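Local atomic coordinates of probable TonB-dependent siderophore receptor PirA (Acinetobacter baumannii, PDB entry 5FR8), a protein that probably binds iron-chelating siderophores, possibly including ferric enterobactin, at the outer membrane and so begins the uptake of their iron. Residues G612-L617 and R646-Q651; S668-S673 and N712-T717. All blocks are in the same frame, centred on the assembly; numbering follows the deposited sequence.

Interaction 1 of 2, residues G612-L617 and R646-Q651; sequences GNPLSL and RQKSRQ
Asn613 and Gln651 provide the one hydrogen bond between these segments: Gln651 N donates to Asn613 OD1 at 2.9 Å. It is bent, with an angle of 137° at the hydrogen, and the donor is tilted out of the carbonyl plane. CG of Asn613 lies beside its own backbone N and opposite the carbonyl carbon (chi1 -80°), which brings the amide to the backbone of Gln651. The same OD1 also accepts from Phe652 N, so one side-chain oxygen gathers two successive backbone N-H groups.

On the amide's other branch, ND2 stands 3.5 Å from Arg650 NH2. Both are donors, so this is proximity rather than a bond; the two planes are turned 62° apart. Glu654 OE2 accepts from both, while Glu658 forms a salt bridge with Arg650 NH1.

Van der Waals contacts continue along the loop. Pro614 CD rests on Arg650 CA at 3.9 Å. Leu617 packs on the backbone carbonyl of Lys648, CD1 to O 3.8 Å, and its CB meets the amide oxygen of Gln647.

In the barrel, 612-617 belongs to the loop between strands 594-608 and 621-630, and 646-651 runs off the end of strand 635-648. Thr71, bonded to Leu617 O, and Asp86, bonded to Ser616 OG, tie the first loop to the plug. Burying the Arg650 charge is probably paid for by two carboxylates, with Asn613 linking Glu654 to the N-H groups of 651 and 652.

Interaction 2 of 2, residues S668-S673 and N712-T717; sequences SALKPS and NSISQT
Ile714, Ser673 and Ser715 bury the most surface here, and they divide the contact into an apolar half and a hydroxyl half. Ile714 carries the apolar half. Its CG1 sits between the backbone N and the carbonyl carbon (chi1 53°) and the chain then runs out extended, which carries CD1 across to Leu670. The two methyls, Leu670 CD1 and Ile714 CD1, are 3.6 Å apart; the side chains cross at about a right angle, and Ile714 CD1 bears on the CD1 branch of Leu670. On the way, Ile714 CG1 passes 3.6 Å from Lys671 O, a van der Waals contact with the backbone.

The polar half is a hydrogen bond between hydroxyls, Ser673 OG and Ser715 OG, 2.6 Å apart; the geometry permits either as donor. The CB atoms of both serines are directed at the opposite segment, in keeping with a hydroxyl pair at the closest CA pair of the two segments, 5.6 Å apart.

Ser713 shapes the loop that presents Ser715. Its OG accepts from Ser715 N at 2.7 Å, an ST turn, and from Gln716 N at 2.8 Å, an ST motif; an inverse gamma turn centred on Gln716 follows. Gln716 and Thr717 begin the predicted TonB C-terminal box.

This is loop-to-loop packing on the barrel's extracellular side. Residues 668-673 lead directly into strand 674-687, whereas 712-717 lie in the loop joining strands 693-700 and 724-731, and Ile714 also touches Ser649, just past the end of strand 635-648.

In the fold
Both segments of interaction 1 precede those of interaction 2 along the chain, and the centres of the two contacts are 11 Å apart. Both join loops of the TonB-dependent receptor beta-barrel. Residues 646-651 leave strand 635-648, and residues 668-673 enter its antiparallel neighbour, strand 674-687, so one long loop contributes a segment to each contact. The interactions meet directly at Ser649: its N lies 3.0 Å from Ser673 O, a probable hydrogen bond, its OG bonds Ser673 N, and its CB packs on Ile714 O. Three inter-strand loops are thus linked to one another; interaction 1 faces the plug, whereas interaction 2 is a surface contact. Extracellular loops packing together above the barrel are expected in this family.

Interaction 1 of 2, residues G612-L617 and R646-Q651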
# COMPACT_ATOMS: atom_id res chain seq x y z
N GLY A 612 10.87 12.63 -17.23
CA GLY A 612 9.90 12.20 -18.25
C GLY A 612 9.33 10.79 -18.00
O GLY A 612 8.61 10.23 -18.83
N ASN A 613 9.67 10.19 -16.86
CA ASN A 613 9.24 8.82 -16.60
C ASN A 613 7.94 8.75 -15.82
O ASN A 613 7.59 9.69 -15.11
CB ASN A 613 10.31 8.11 -15.80
CG ASN A 613 11.46 7.61 -16.65
OD1 ASN A 613 11.29 7.29 -17.83
ND2 ASN A 613 12.65 7.52 -16.05
N PRO A 614 7.22 7.62 -15.93
CA PRO A 614 6.02 7.48 -15.13
C PRO A 614 6.37 7.17 -13.66
O PRO A 614 7.44 6.63 -13.38
CB PRO A 614 5.28 6.31 -15.78
CG PRO A 614 6.22 5.71 -16.76
CD PRO A 614 7.55 6.38 -16.63
N LEU A 615 5.48 7.52 -12.75
CA LEU A 615 5.70 7.32 -11.33
C LEU A 615 5.63 5.84 -11.01
O LEU A 615 6.32 5.35 -10.14
CB LEU A 615 4.67 8.08 -10.51
CG LEU A 615 4.80 9.61 -10.63
CD1 LEU A 615 3.61 10.32 -9.98
CD2 LEU A 615 6.10 10.10 -9.99
N SER A 616 4.81 5.11 -11.74
CA SER A 616 4.41 3.79 -11.32
C SER A 616 3.81 3.00 -12.50
O SER A 616 2.93 3.47 -13.18
CB SER A 616 3.38 3.95 -10.22
OG SER A 616 2.64 2.77 -10.12
N LEU A 617 4.28 1.80 -12.73
CA LEU A 617 3.86 1.03 -13.88
C LEU A 617 2.41 0.59 -13.73
O LEU A 617 2.11 -0.25 -12.92
CB LEU A 617 4.76 -0.20 -14.03
CG LEU A 617 6.06 -0.10 -14.83
CD1 LEU A 617 6.61 1.30 -14.84
CD2 LEU A 617 7.10 -1.07 -14.28
N ARG A 646 -2.41 -1.03 -22.28
CA ARG A 646 -0.97 -1.28 -22.36
C ARG A 646 -0.16 -0.65 -21.22
O ARG A 646 -0.28 0.56 -20.92
CB ARG A 646 -0.45 -0.79 -23.72
CG ARG A 646 -1.33 -1.20 -24.90
CD ARG A 646 -1.02 -0.41 -26.16
NE ARG A 646 0.09 -0.99 -26.91
CZ ARG A 646 1.29 -0.42 -27.09
NH1 ARG A 646 1.54 0.80 -26.59
NH2 ARG A 646 2.23 -1.05 -27.79
N GLN A 647 0.69 -1.48 -20.60
CA GLN A 647 1.58 -1.05 -19.52
C GLN A 647 2.94 -0.73 -20.09
O GLN A 647 3.72 -1.66 -20.41
CB GLN A 647 1.75 -2.16 -18.45
CG GLN A 647 0.72 -2.11 -17.34
CD GLN A 647 1.21 -2.68 -16.01
OE1 GLN A 647 2.40 -2.60 -15.65
NE2 GLN A 647 0.27 -3.23 -15.24
N LYS A 648 3.25 0.56 -20.23
CA LYS A 648 4.57 0.95 -20.73
C LYS A 648 5.60 0.97 -19.61
O LYS A 648 5.27 1.22 -18.43
CB LYS A 648 4.55 2.31 -21.44
CG LYS A 648 3.99 3.43 -20.59
CD LYS A 648 4.37 4.83 -21.04
CE LYS A 648 3.54 5.81 -20.20
NZ LYS A 648 4.16 7.16 -19.97
N SER A 649 6.85 0.71 -19.98
CA SER A 649 7.96 0.74 -19.05
C SER A 649 8.44 2.15 -18.91
O SER A 649 8.07 3.02 -19.70
CB SER A 649 9.10 -0.05 -19.64
OG SER A 649 9.74 0.72 -20.64
N ARG A 650 9.30 2.39 -17.91
CA ARG A 650 10.05 3.64 -17.84
C ARG A 650 10.64 3.92 -19.24
O ARG A 650 11.06 2.99 -19.91
CB ARG A 650 11.16 3.56 -16.78
CG ARG A 650 10.68 3.61 -15.33
CD ARG A 650 11.80 3.29 -14.33
NE ARG A 650 12.84 4.31 -14.35
CZ ARG A 650 14.05 4.16 -14.91
NH1 ARG A 650 14.39 3.01 -15.47
NH2 ARG A 650 14.92 5.17 -14.89
N GLN A 651 10.63 5.18 -19.66
CA GLN A 651 11.01 5.56 -21.02
C GLN A 651 12.38 6.22 -21.13
O GLN A 651 12.92 6.31 -22.25
CB GLN A 651 10.00 6.52 -21.62
CG GLN A 651 8.63 5.90 -21.86
CD GLN A 651 8.69 4.65 -22.71
OE1 GLN A 651 9.22 4.66 -23.81
NE2 GLN A 651 8.17 3.55 -22.18

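Interaction 2 of 2, residues S668-S673 and N712-T717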
# COMPACT_ATOMS: atom_id res chain seq x y z
N SER A 668 23.84 -2.44 -22.53
CA SER A 668 23.16 -2.31 -21.22
C SER A 668 22.28 -1.06 -21.15
O SER A 668 21.79 -0.74 -20.08
CB SER A 668 24.18 -2.23 -20.08
OG SER A 668 25.12 -3.28 -20.15
N ALA A 669 22.12 -0.36 -22.26
CA ALA A 669 21.29 0.86 -22.29
C ALA A 669 19.83 0.50 -22.11
O ALA A 669 19.42 -0.64 -22.30
CB ALA A 669 21.47 1.63 -23.58
N LEU A 670 19.04 1.48 -21.73
CA LEU A 670 17.64 1.24 -21.49
C LEU A 670 16.93 0.69 -22.74
O LEU A 670 17.21 1.10 -23.85
CB LEU A 670 16.98 2.53 -21.04
CG LEU A 670 15.69 2.28 -20.28
CD1 LEU A 670 15.98 1.64 -18.93
CD2 LEU A 670 14.95 3.60 -20.11
N LYS A 671 16.01 -0.24 -22.54
CA LYS A 671 15.28 -0.91 -23.62
C LYS A 671 13.77 -0.82 -23.30
O LYS A 671 13.14 -1.76 -22.77
CB LYS A 671 15.80 -2.36 -23.73
CG LYS A 671 14.97 -3.38 -24.50
CD LYS A 671 15.71 -3.96 -25.71
CE LYS A 671 14.73 -4.57 -26.71
NZ LYS A 671 15.43 -5.38 -27.75
N PRO A 672 13.18 0.35 -23.57
CA PRO A 672 11.77 0.56 -23.27
C PRO A 672 10.91 -0.44 -24.02
O PRO A 672 11.20 -0.73 -25.17
CB PRO A 672 11.52 1.98 -23.78
CG PRO A 672 12.86 2.63 -23.71
CD PRO A 672 13.78 1.55 -24.16
N SER A 673 9.90 -0.98 -23.35
CA SER A 673 8.99 -1.97 -23.93
C SER A 673 7.66 -1.82 -23.23
O SER A 673 7.57 -1.16 -22.20
CB SER A 673 9.51 -3.39 -23.74
OG SER A 673 9.96 -3.61 -22.43
N ASN A 712 14.57 -10.09 -18.67
CA ASN A 712 15.12 -9.28 -19.76
C ASN A 712 14.21 -8.13 -20.28
O ASN A 712 14.43 -7.62 -21.36
CB ASN A 712 15.51 -10.17 -20.92
CG ASN A 712 16.52 -11.22 -20.53
OD1 ASN A 712 16.29 -12.42 -20.70
ND2 ASN A 712 17.65 -10.77 -19.99
N SER A 713 13.21 -7.74 -19.50
CA SER A 713 12.34 -6.65 -19.90
C SER A 713 12.14 -5.72 -18.73
O SER A 713 12.37 -6.10 -17.60
CB SER A 713 10.97 -7.17 -20.32
OG SER A 713 9.96 -6.21 -20.03
N ILE A 714 11.70 -4.50 -19.00
CA ILE A 714 11.34 -3.57 -17.91
C ILE A 714 9.85 -3.20 -17.99
O ILE A 714 9.36 -2.36 -17.24
CB ILE A 714 12.24 -2.33 -17.92
CG1 ILE A 714 12.24 -1.67 -19.28
CG2 ILE A 714 13.67 -2.72 -17.60
CD1 ILE A 714 13.03 -0.38 -19.31
N SER A 715 9.12 -3.91 -18.86
CA SER A 715 7.66 -3.86 -18.85
C SER A 715 7.04 -5.15 -18.33
O SER A 715 6.27 -5.13 -17.39
CB SER A 715 7.11 -3.52 -20.23
OG SER A 715 7.73 -4.30 -21.23
N GLN A 716 7.38 -6.28 -18.92
CA GLN A 716 6.88 -7.56 -18.39
C GLN A 716 7.51 -7.93 -17.03
O GLN A 716 8.42 -8.76 -16.95
CB GLN A 716 7.11 -8.66 -19.40
CG GLN A 716 6.29 -9.89 -19.09
CD GLN A 716 6.22 -10.82 -20.27
OE1 GLN A 716 6.02 -10.39 -21.41
NE2 GLN A 716 6.42 -12.11 -20.01
N THR A 717 7.02 -7.30 -15.97
CA THR A 717 7.72 -7.34 -14.69
C THR A 717 7.09 -8.27 -13.62
O THR A 717 7.60 -8.32 -12.50
CB THR A 717 7.74 -5.92 -14.06
OG1 THR A 717 6.42 -5.36 -14.18
CG2 THR A 717 8.74 -5.00 -14.76